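Local coordinates for protein glycerol-3-phosphate dehydrogenase [NAD(+)] 1 (PDB 4FGW) that catalyses the NADH-dependent interconversion of dihydroxyacetone phosphate and sn-glycerol 3-phosphate, driving the glycerol production by which yeast withstands hyperosmotic stress, at residues T48-V53 and D103-N108; T186-E191 and R224-V229; V248-G253 and K313-M318. All blocks are in the same frame, centred on the assembly; numbering follows the deposited sequence.

Interaction 1 (T48-V53 and D103-N108)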
loop_
_atom_site.group_PDB
_atom_site.type_symbol
_atom_site.label_atom_id
_atom_site.label_comp_id
_atom_site.label_asym_id
_atom_site.label_seq_id
_atom_site.Cartn_x
_atom_site.Cartn_y
_atom_site.Cartn_z
ATOM N N THR A 48 12.215 23.526 -6.401
ATOM C CA THR A 48 12.677 22.370 -5.644
ATOM C C THR A 48 13.451 21.405 -6.551
ATOM O O THR A 48 14.582 21.053 -6.223
ATOM C CB THR A 48 11.499 21.714 -4.902
ATOM O OG1 THR A 48 10.827 22.700 -4.116
ATOM C CG2 THR A 48 11.942 20.576 -4.013
ATOM N N ILE A 49 12.865 21.020 -7.701
ATOM C CA ILE A 49 13.532 20.120 -8.637
ATOM C C ILE A 49 14.809 20.721 -9.232
ATOM O O ILE A 49 15.779 19.995 -9.448
ATOM C CB ILE A 49 12.561 19.443 -9.650
ATOM C CG1 ILE A 49 12.842 17.934 -9.774
ATOM C CG2 ILE A 49 12.543 20.122 -11.017
ATOM C CD1 ILE A 49 12.275 17.072 -8.649
ATOM N N ALA A 50 14.824 22.057 -9.415
ATOM C CA ALA A 50 15.960 22.826 -9.921
ATOM C C ALA A 50 17.102 22.866 -8.898
ATOM O O ALA A 50 18.267 22.903 -9.293
ATOM C CB ALA A 50 15.513 24.228 -10.269
ATOM N N LYS A 51 16.763 22.840 -7.586
ATOM C CA LYS A 51 17.713 22.813 -6.468
ATOM C C LYS A 51 18.393 21.432 -6.432
ATOM O O LYS A 51 19.614 21.357 -6.272
ATOM C CB LYS A 51 16.984 23.108 -5.141
ATOM C CG LYS A 51 17.863 23.058 -3.891
ATOM C CD LYS A 51 17.031 23.186 -2.624
ATOM C CE LYS A 51 17.846 23.073 -1.361
ATOM N NZ LYS A 51 18.134 21.662 -0.999
ATOM N N VAL A 52 17.590 20.354 -6.604
ATOM C CA VAL A 52 18.004 18.946 -6.656
ATOM C C VAL A 52 19.004 18.745 -7.823
ATOM O O VAL A 52 20.081 18.166 -7.630
ATOM C CB VAL A 52 16.747 18.034 -6.773
ATOM C CG1 VAL A 52 17.091 16.620 -7.240
ATOM C CG2 VAL A 52 15.968 17.996 -5.459
ATOM N N VAL A 53 18.645 19.264 -9.015
ATOM C CA VAL A 53 19.432 19.201 -10.246
ATOM C C VAL A 53 20.743 20.013 -10.129
ATOM O O VAL A 53 21.799 19.487 -10.490
ATOM C CB VAL A 53 18.554 19.556 -11.478
ATOM C CG1 VAL A 53 19.390 19.933 -12.693
ATOM C CG2 VAL A 53 17.605 18.408 -11.817
ATOM N N ASP A 103 24.117 27.965 -5.835
ATOM C CA ASP A 103 24.992 29.051 -6.310
ATOM C C ASP A 103 24.927 29.009 -7.831
ATOM O O ASP A 103 24.856 30.053 -8.484
ATOM C CB ASP A 103 26.457 28.825 -5.864
ATOM C CG ASP A 103 27.058 29.943 -5.036
ATOM O OD1 ASP A 103 28.162 30.409 -5.385
ATOM O OD2 ASP A 103 26.448 30.322 -4.013
ATOM N N ASN A 104 24.828 27.786 -8.339
ATOM C CA ASN A 104 24.789 27.495 -9.755
ATOM C C ASN A 104 23.403 27.393 -10.337
ATOM O O ASN A 104 23.229 27.055 -11.493
ATOM C CB ASN A 104 25.524 26.196 -10.019
ATOM C CG ASN A 104 25.306 25.173 -8.939
ATOM O OD1 ASN A 104 25.128 25.504 -7.784
ATOM N ND2 ASN A 104 25.324 23.923 -9.318
ATOM N N LEU A 105 22.414 27.661 -9.514
ATOM C CA LEU A 105 21.024 27.710 -9.952
ATOM C C LEU A 105 20.696 29.152 -10.333
ATOM O O LEU A 105 20.470 29.995 -9.458
ATOM C CB LEU A 105 20.070 27.161 -8.871
ATOM C CG LEU A 105 18.555 27.167 -9.160
ATOM C CD1 LEU A 105 18.231 26.589 -10.539
ATOM C CD2 LEU A 105 17.797 26.413 -8.081
ATOM N N VAL A 106 20.712 29.433 -11.649
ATOM C CA VAL A 106 20.476 30.761 -12.212
ATOM C C VAL A 106 19.065 30.894 -12.791
ATOM O O VAL A 106 18.661 30.088 -13.629
ATOM C CB VAL A 106 21.592 31.168 -13.223
ATOM C CG1 VAL A 106 21.275 32.491 -13.920
ATOM C CG2 VAL A 106 22.951 31.247 -12.536
ATOM N N ALA A 107 18.334 31.929 -12.337
ATOM C CA ALA A 107 16.984 32.261 -12.787
ATOM C C ALA A 107 17.058 33.036 -14.113
ATOM O O ALA A 107 17.903 33.922 -14.262
ATOM C CB ALA A 107 16.284 33.097 -11.728
ATOM N N ASN A 108 16.173 32.698 -15.054
ATOM C CA ASN A 108 16.143 33.336 -16.366
ATOM C C ASN A 108 14.721 33.767 -16.764
ATOM O O ASN A 108 13.820 32.925 -16.781
ATOM C CB ASN A 108 16.767 32.427 -17.428
ATOM C CG ASN A 108 17.314 33.189 -18.610
ATOM O OD1 ASN A 108 16.603 33.942 -19.288
ATOM N ND2 ASN A 108 18.599 33.023 -18.877
#

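Interaction 2 (T186-E191 and R224-V229)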
loop_
_atom_site.group_PDB
_atom_site.type_symbol
_atom_site.label_atom_id
_atom_site.label_comp_id
_atom_site.label_asym_id
_atom_site.label_seq_id
_atom_site.Cartn_x
_atom_site.Cartn_y
_atom_site.Cartn_z
ATOM N N THR A 186 7.652 21.085 -0.740
ATOM C CA THR A 186 7.987 21.626 0.585
ATOM C C THR A 186 8.910 20.710 1.400
ATOM O O THR A 186 9.861 21.194 2.007
ATOM C CB THR A 186 6.680 22.045 1.288
ATOM O OG1 THR A 186 6.221 23.247 0.660
ATOM C CG2 THR A 186 6.840 22.279 2.789
ATOM N N GLU A 187 8.639 19.400 1.393
ATOM C CA GLU A 187 9.437 18.418 2.126
ATOM C C GLU A 187 10.767 18.119 1.440
ATOM O O GLU A 187 11.787 18.045 2.128
ATOM C CB GLU A 187 8.638 17.134 2.399
ATOM C CG GLU A 187 7.521 17.332 3.410
ATOM C CD GLU A 187 7.125 16.061 4.127
ATOM O OE1 GLU A 187 7.454 15.932 5.331
ATOM O OE2 GLU A 187 6.518 15.177 3.479
ATOM N N VAL A 188 10.760 17.955 0.092
ATOM C CA VAL A 188 11.975 17.702 -0.701
ATOM C C VAL A 188 12.945 18.890 -0.537
ATOM O O VAL A 188 14.143 18.668 -0.355
ATOM C CB VAL A 188 11.699 17.379 -2.207
ATOM C CG1 VAL A 188 12.993 17.060 -2.960
ATOM C CG2 VAL A 188 10.697 16.247 -2.372
ATOM N N ALA A 189 12.411 20.140 -0.569
ATOM C CA ALA A 189 13.178 21.387 -0.402
ATOM C C ALA A 189 13.822 21.454 0.979
ATOM O O ALA A 189 14.996 21.784 1.081
ATOM C CB ALA A 189 12.280 22.597 -0.627
ATOM N N GLN A 190 13.067 21.068 2.029
ATOM C CA GLN A 190 13.521 21.021 3.419
ATOM C C GLN A 190 14.489 19.853 3.658
ATOM O O GLN A 190 14.994 19.685 4.771
ATOM C CB GLN A 190 12.318 20.887 4.359
ATOM C CG GLN A 190 11.666 22.204 4.715
ATOM C CD GLN A 190 10.550 21.978 5.699
ATOM O OE1 GLN A 190 10.746 22.031 6.917
ATOM N NE2 GLN A 190 9.357 21.710 5.193
ATOM N N GLU A 191 14.720 19.033 2.616
ATOM C CA GLU A 191 15.580 17.846 2.622
ATOM C C GLU A 191 15.056 16.738 3.538
ATOM O O GLU A 191 15.837 15.961 4.094
ATOM C CB GLU A 191 17.067 18.192 2.839
ATOM C CG GLU A 191 17.627 19.094 1.753
ATOM C CD GLU A 191 19.102 19.437 1.820
ATOM O OE1 GLU A 191 19.782 19.010 2.783
ATOM O OE2 GLU A 191 19.579 20.140 0.900
ATOM N N ARG A 224 19.473 12.009 -4.675
ATOM C CA ARG A 224 20.059 12.745 -3.549
ATOM C C ARG A 224 19.961 11.836 -2.313
ATOM O O ARG A 224 19.087 10.968 -2.302
ATOM C CB ARG A 224 19.295 14.072 -3.285
ATOM C CG ARG A 224 19.254 15.085 -4.437
ATOM C CD ARG A 224 20.617 15.612 -4.884
ATOM N NE ARG A 224 21.309 16.382 -3.848
ATOM C CZ ARG A 224 22.522 16.104 -3.384
ATOM N NH1 ARG A 224 23.202 15.067 -3.861
ATOM N NH2 ARG A 224 23.067 16.859 -2.443
ATOM N N PRO A 225 20.785 12.016 -1.251
ATOM C CA PRO A 225 20.632 11.158 -0.054
ATOM C C PRO A 225 19.251 11.287 0.614
ATOM O O PRO A 225 18.739 10.312 1.169
ATOM C CB PRO A 225 21.768 11.623 0.868
ATOM C CG PRO A 225 22.761 12.303 -0.049
ATOM C CD PRO A 225 21.900 12.972 -1.080
ATOM N N TYR A 226 18.638 12.484 0.517
ATOM C CA TYR A 226 17.313 12.818 1.046
ATOM C C TYR A 226 16.191 12.609 -0.001
ATOM O O TYR A 226 15.022 12.859 0.291
ATOM C CB TYR A 226 17.303 14.278 1.557
ATOM C CG TYR A 226 17.534 15.319 0.476
ATOM C CD1 TYR A 226 16.476 15.808 -0.288
ATOM C CD2 TYR A 226 18.805 15.836 0.238
ATOM C CE1 TYR A 226 16.681 16.766 -1.280
ATOM C CE2 TYR A 226 19.021 16.801 -0.747
ATOM C CZ TYR A 226 17.956 17.265 -1.503
ATOM O OH TYR A 226 18.159 18.213 -2.478
ATOM N N PHE A 227 16.547 12.214 -1.225
ATOM C CA PHE A 227 15.580 12.043 -2.315
ATOM C C PHE A 227 15.979 10.840 -3.155
ATOM O O PHE A 227 16.718 10.988 -4.143
ATOM C CB PHE A 227 15.539 13.338 -3.161
ATOM C CG PHE A 227 14.418 13.494 -4.160
ATOM C CD1 PHE A 227 13.086 13.407 -3.759
ATOM C CD2 PHE A 227 14.689 13.835 -5.481
ATOM C CE1 PHE A 227 12.049 13.616 -4.671
ATOM C CE2 PHE A 227 13.651 14.053 -6.387
ATOM C CZ PHE A 227 12.338 13.958 -5.971
ATOM N N HIS A 228 15.524 9.641 -2.736
ATOM C CA HIS A 228 15.851 8.386 -3.414
ATOM C C HIS A 228 15.171 8.283 -4.774
ATOM O O HIS A 228 13.965 8.504 -4.885
ATOM C CB HIS A 228 15.540 7.169 -2.528
ATOM C CG HIS A 228 16.514 6.940 -1.408
ATOM N ND1 HIS A 228 17.447 7.893 -1.047
ATOM C CD2 HIS A 228 16.654 5.869 -0.602
ATOM C CE1 HIS A 228 18.130 7.366 -0.044
ATOM N NE2 HIS A 228 17.683 6.152 0.262
ATOM N N VAL A 229 15.965 7.976 -5.811
ATOM C CA VAL A 229 15.485 7.879 -7.180
ATOM C C VAL A 229 15.608 6.467 -7.729
ATOM O O VAL A 229 16.664 5.842 -7.617
ATOM C CB VAL A 229 16.163 8.957 -8.097
ATOM C CG1 VAL A 229 15.910 8.707 -9.581
ATOM C CG2 VAL A 229 15.701 10.361 -7.714
#

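Interaction 3 (V248-G253 and K313-M318)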
loop_
_atom_site.group_PDB
_atom_site.type_symbol
_atom_site.label_atom_id
_atom_site.label_comp_id
_atom_site.label_asym_id
_atom_site.label_seq_id
_atom_site.Cartn_x
_atom_site.Cartn_y
_atom_site.Cartn_z
ATOM N N VAL A 248 -9.342 6.970 -5.884
ATOM C CA VAL A 248 -9.232 5.984 -4.813
ATOM C C VAL A 248 -9.262 6.675 -3.424
ATOM O O VAL A 248 -9.975 6.210 -2.529
ATOM C CB VAL A 248 -7.985 5.071 -4.991
ATOM C CG1 VAL A 248 -7.951 3.968 -3.932
ATOM C CG2 VAL A 248 -7.936 4.469 -6.394
ATOM N N ALA A 249 -8.518 7.790 -3.263
ATOM C CA ALA A 249 -8.464 8.564 -2.015
ATOM C C ALA A 249 -9.861 9.031 -1.577
ATOM O O ALA A 249 -10.129 9.109 -0.374
ATOM C CB ALA A 249 -7.529 9.757 -2.168
ATOM N N LEU A 250 -10.758 9.300 -2.553
ATOM C CA LEU A 250 -12.142 9.689 -2.276
ATOM C C LEU A 250 -12.899 8.525 -1.632
ATOM O O LEU A 250 -13.550 8.724 -0.609
ATOM C CB LEU A 250 -12.868 10.209 -3.528
ATOM C CG LEU A 250 -12.424 11.575 -4.088
ATOM C CD1 LEU A 250 -13.004 11.807 -5.460
ATOM C CD2 LEU A 250 -12.849 12.727 -3.172
ATOM N N GLY A 251 -12.739 7.317 -2.190
ATOM C CA GLY A 251 -13.332 6.088 -1.670
ATOM C C GLY A 251 -12.881 5.772 -0.258
ATOM O O GLY A 251 -13.679 5.271 0.537
ATOM N N CYS A 252 -11.602 6.099 0.079
ATOM C CA CYS A 252 -11.015 5.917 1.422
ATOM C C CYS A 252 -11.636 6.878 2.426
ATOM O O CYS A 252 -11.946 6.473 3.549
ATOM C CB CYS A 252 -9.498 6.073 1.388
ATOM S SG CYS A 252 -8.646 4.786 0.459
ATOM N N GLY A 253 -11.777 8.140 2.017
ATOM C CA GLY A 253 -12.377 9.197 2.823
ATOM C C GLY A 253 -13.810 8.885 3.188
ATOM O O GLY A 253 -14.192 9.016 4.357
ATOM N N LYS A 313 -9.682 14.179 2.698
ATOM C CA LYS A 313 -10.274 15.135 3.642
ATOM C C LYS A 313 -11.682 15.576 3.226
ATOM O O LYS A 313 -12.574 15.604 4.078
ATOM C CB LYS A 313 -9.349 16.357 3.827
ATOM C CG LYS A 313 -9.619 17.178 5.084
ATOM C CD LYS A 313 -8.533 18.224 5.314
ATOM C CE LYS A 313 -8.702 18.912 6.646
ATOM N NZ LYS A 313 -7.535 19.768 6.984
ATOM N N VAL A 314 -11.881 15.915 1.925
ATOM C CA VAL A 314 -13.188 16.338 1.381
ATOM C C VAL A 314 -14.195 15.195 1.496
ATOM O O VAL A 314 -15.298 15.396 2.017
ATOM C CB VAL A 314 -13.089 16.910 -0.065
ATOM C CG1 VAL A 314 -14.459 16.988 -0.745
ATOM C CG2 VAL A 314 -12.432 18.284 -0.057
ATOM N N ALA A 315 -13.777 13.991 1.051
ATOM C CA ALA A 315 -14.563 12.763 1.061
ATOM C C ALA A 315 -14.996 12.361 2.471
ATOM O O ALA A 315 -16.120 11.893 2.658
ATOM C CB ALA A 315 -13.765 11.653 0.419
ATOM N N ARG A 316 -14.102 12.559 3.455
ATOM C CA ARG A 316 -14.320 12.280 4.876
ATOM C C ARG A 316 -15.425 13.203 5.431
ATOM O O ARG A 316 -16.307 12.736 6.154
ATOM C CB ARG A 316 -13.000 12.474 5.643
ATOM C CG ARG A 316 -12.824 11.538 6.813
ATOM C CD ARG A 316 -11.556 11.849 7.582
ATOM N NE ARG A 316 -10.363 11.256 6.974
ATOM C CZ ARG A 316 -9.252 11.929 6.686
ATOM N NH1 ARG A 316 -9.174 13.234 6.929
ATOM N NH2 ARG A 316 -8.210 11.305 6.151
ATOM N N LEU A 317 -15.397 14.500 5.053
ATOM C CA LEU A 317 -16.394 15.485 5.468
ATOM C C LEU A 317 -17.750 15.188 4.830
ATOM O O LEU A 317 -18.763 15.296 5.519
ATOM C CB LEU A 317 -15.930 16.928 5.194
ATOM C CG LEU A 317 -16.825 18.055 5.756
ATOM C CD1 LEU A 317 -16.903 18.027 7.289
ATOM C CD2 LEU A 317 -16.360 19.404 5.278
ATOM N N MET A 318 -17.763 14.757 3.540
ATOM C CA MET A 318 -18.978 14.364 2.808
ATOM C C MET A 318 -19.733 13.278 3.592
ATOM O O MET A 318 -20.959 13.305 3.666
ATOM C CB MET A 318 -18.613 13.814 1.422
ATOM C CG MET A 318 -18.398 14.862 0.368
ATOM S SD MET A 318 -17.678 14.144 -1.133
ATOM C CE MET A 318 -19.094 13.312 -1.832
#

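Interaction 1 (T48-V53 and D103-N108)
Leu-105 and Ala-50 carry the apolar part of this contact. CD1 of Leu-105 meets CB of Ala-50 at 3.6 Å, and the forked end of the leucine straddles that methyl, its other branch CD2 lying 3.8 Å from the same CB. The leucine comes in from the edge strand with CG anti to its backbone N (chi1 179°), which carries both methyls across to the helix. Ala-50 suits its place because a single methyl lets the strand's side chain come down to the helix backbone itself.

That backbone forms the second kind of contact. CD2 of Leu-105 rests 3.7 Å from the carbonyl carbon of Ala-50 and comes close to Lys-51 N, so this methyl rests against the Ala-50 to Lys-51 peptide. No hydrogen bond joins the two segments.

The polar end of Lys-51 turns to other partners: NZ makes salt bridges with Glu-55 and Glu-191. Ala-50 also touches Met-70 and Val-39 of the neighbouring strands, which places it in the layer between helix and sheet. Helix 44-59, whose start forms part of the glycine-rich NAD(+)-binding segment inferred by similarity, thus packs over strands 35-40, 67-71 and 105-108, as the first helix of a Rossmann fold does.

Interaction 2 (T186-E191 and R224-V229)
Tyr-226, just before strand 227-232, meets Glu-191, just beyond the end of helix 185-189. The second segment begins with a type I beta turn, closed by Phe-227 N to Arg-224 O at 3.0 Å. Arg-224 does not touch the helix end, but its CB lies against one face of the Tyr-226 ring, toward the rim, while its NE forms a salt bridge with Glu-55.

Glu-191 takes the opposite face. Its CG stands 3.6 Å from the centroid of the Tyr-226 ring and 8° off the normal, a CH-pi contact, and the extended chain beyond it lays the carboxylate nearly parallel to the ring, above its CD2-CE2 side, the planes 11° apart. Glu-191 is the residue of positive phi in the Schellman motif that ends the helix, a turn that probably helps bring its side chain over the ring. Tyr-226 CG sits between its own backbone N and carbonyl carbon (chi1 64°), swinging the ring toward the helix end; CE1 comes 3.3 Å from Val-188 O. Its hydroxyl is hydrogen-bonded to Glu-55. With alanine in place of Tyr-226, Glu-191 would probably lose the surface it lies on and Glu-55 a hydroxyl partner.

Phe-227 follows with a purely apolar contact. Val-188 CG1 lies over its ring face, 3.7 Å from Phe-227 CD1, while CG2 of Val-188 approaches Phe-227 CE1, so both branches of the valine are used.

Val-188 and Phe-227 thus make an apolar contact, and Val-188 also borders Tyr-226, which offers an aromatic face to the methylene groups of Glu-191. The Glu-191 carboxylate forms a salt bridge with Lys-51, and this pairing probably offsets the negative charge stacked on the ring.

Interaction 3 (V248-G253 and K313-M318)
Ala-315 and Gly-253 form the centre of this helix-helix contact. The Ala-315 methyl CB lies 3.7 Å from Gly-253 CA and also lies against Leu-250 O, in the preceding turn of the same helix. Gly-253 suits the site because a side chain here would point at the other helix, and a beta carbon would collide with the methyl of Ala-315. Alanine is the matching choice opposite, small enough to sit against bare backbone yet able to fill the groove with its methyl.

On one flank, Leu-250 brings CD2 to within 3.9 Å of Ala-315 CB. Its CG lies anti to the carbonyl carbon and beside the backbone N (chi1 -70°), and the end of the side chain bends nearer to the partner helix than its root does. On the other flank, Gly-253 O receives a CA-H...O contact from Arg-316 CA at 3.3 Å, with 145° at the hydrogen; the first methylenes of Arg-316 also pass near this oxygen.

Further out, the arginine chain bends at chi3 and NE forms a salt bridge with Glu-256, one turn along the helix that carries Gly-253, adding a charged link between the two helices. Phe-254 touches both Ala-315 and Met-318, while helix 325-333 packs against Val-314 and Leu-317.

The segment axes approach to 7.2 Å and cross at -35°. Such a close crossing, built on small residues with a CA-H...O contact, is characteristic of glycine-mediated helix packing; here it joins helices 235-257 and 310-320 in the all-helical C-terminal domain, near Asn-311, a substrate-binding residue by similarity.

Interactions 1 and 2 belong to the nucleotide-binding half, their centres about 14 Å apart, and both reach the same mixed sheet, whose outermost strands in this chain are 105-108 and 227-232. They touch directly: besides the lysine-glutamate bridge, Val-52 CG2 packs 3.7 Å from Tyr-226 OH, and Thr-48 of helix 44-59 packs on helix 185-189. Interaction 3 lies in the helical C-terminal half, with its centre about 36 Å from that of interaction 1 and 28 Å from that of interaction 2. The three come in series along the chain. Strand 227-232 leads straight into helix 235-257, so the chain passes from the dinucleotide-binding sheet to the helical domain between interactions 2 and 3.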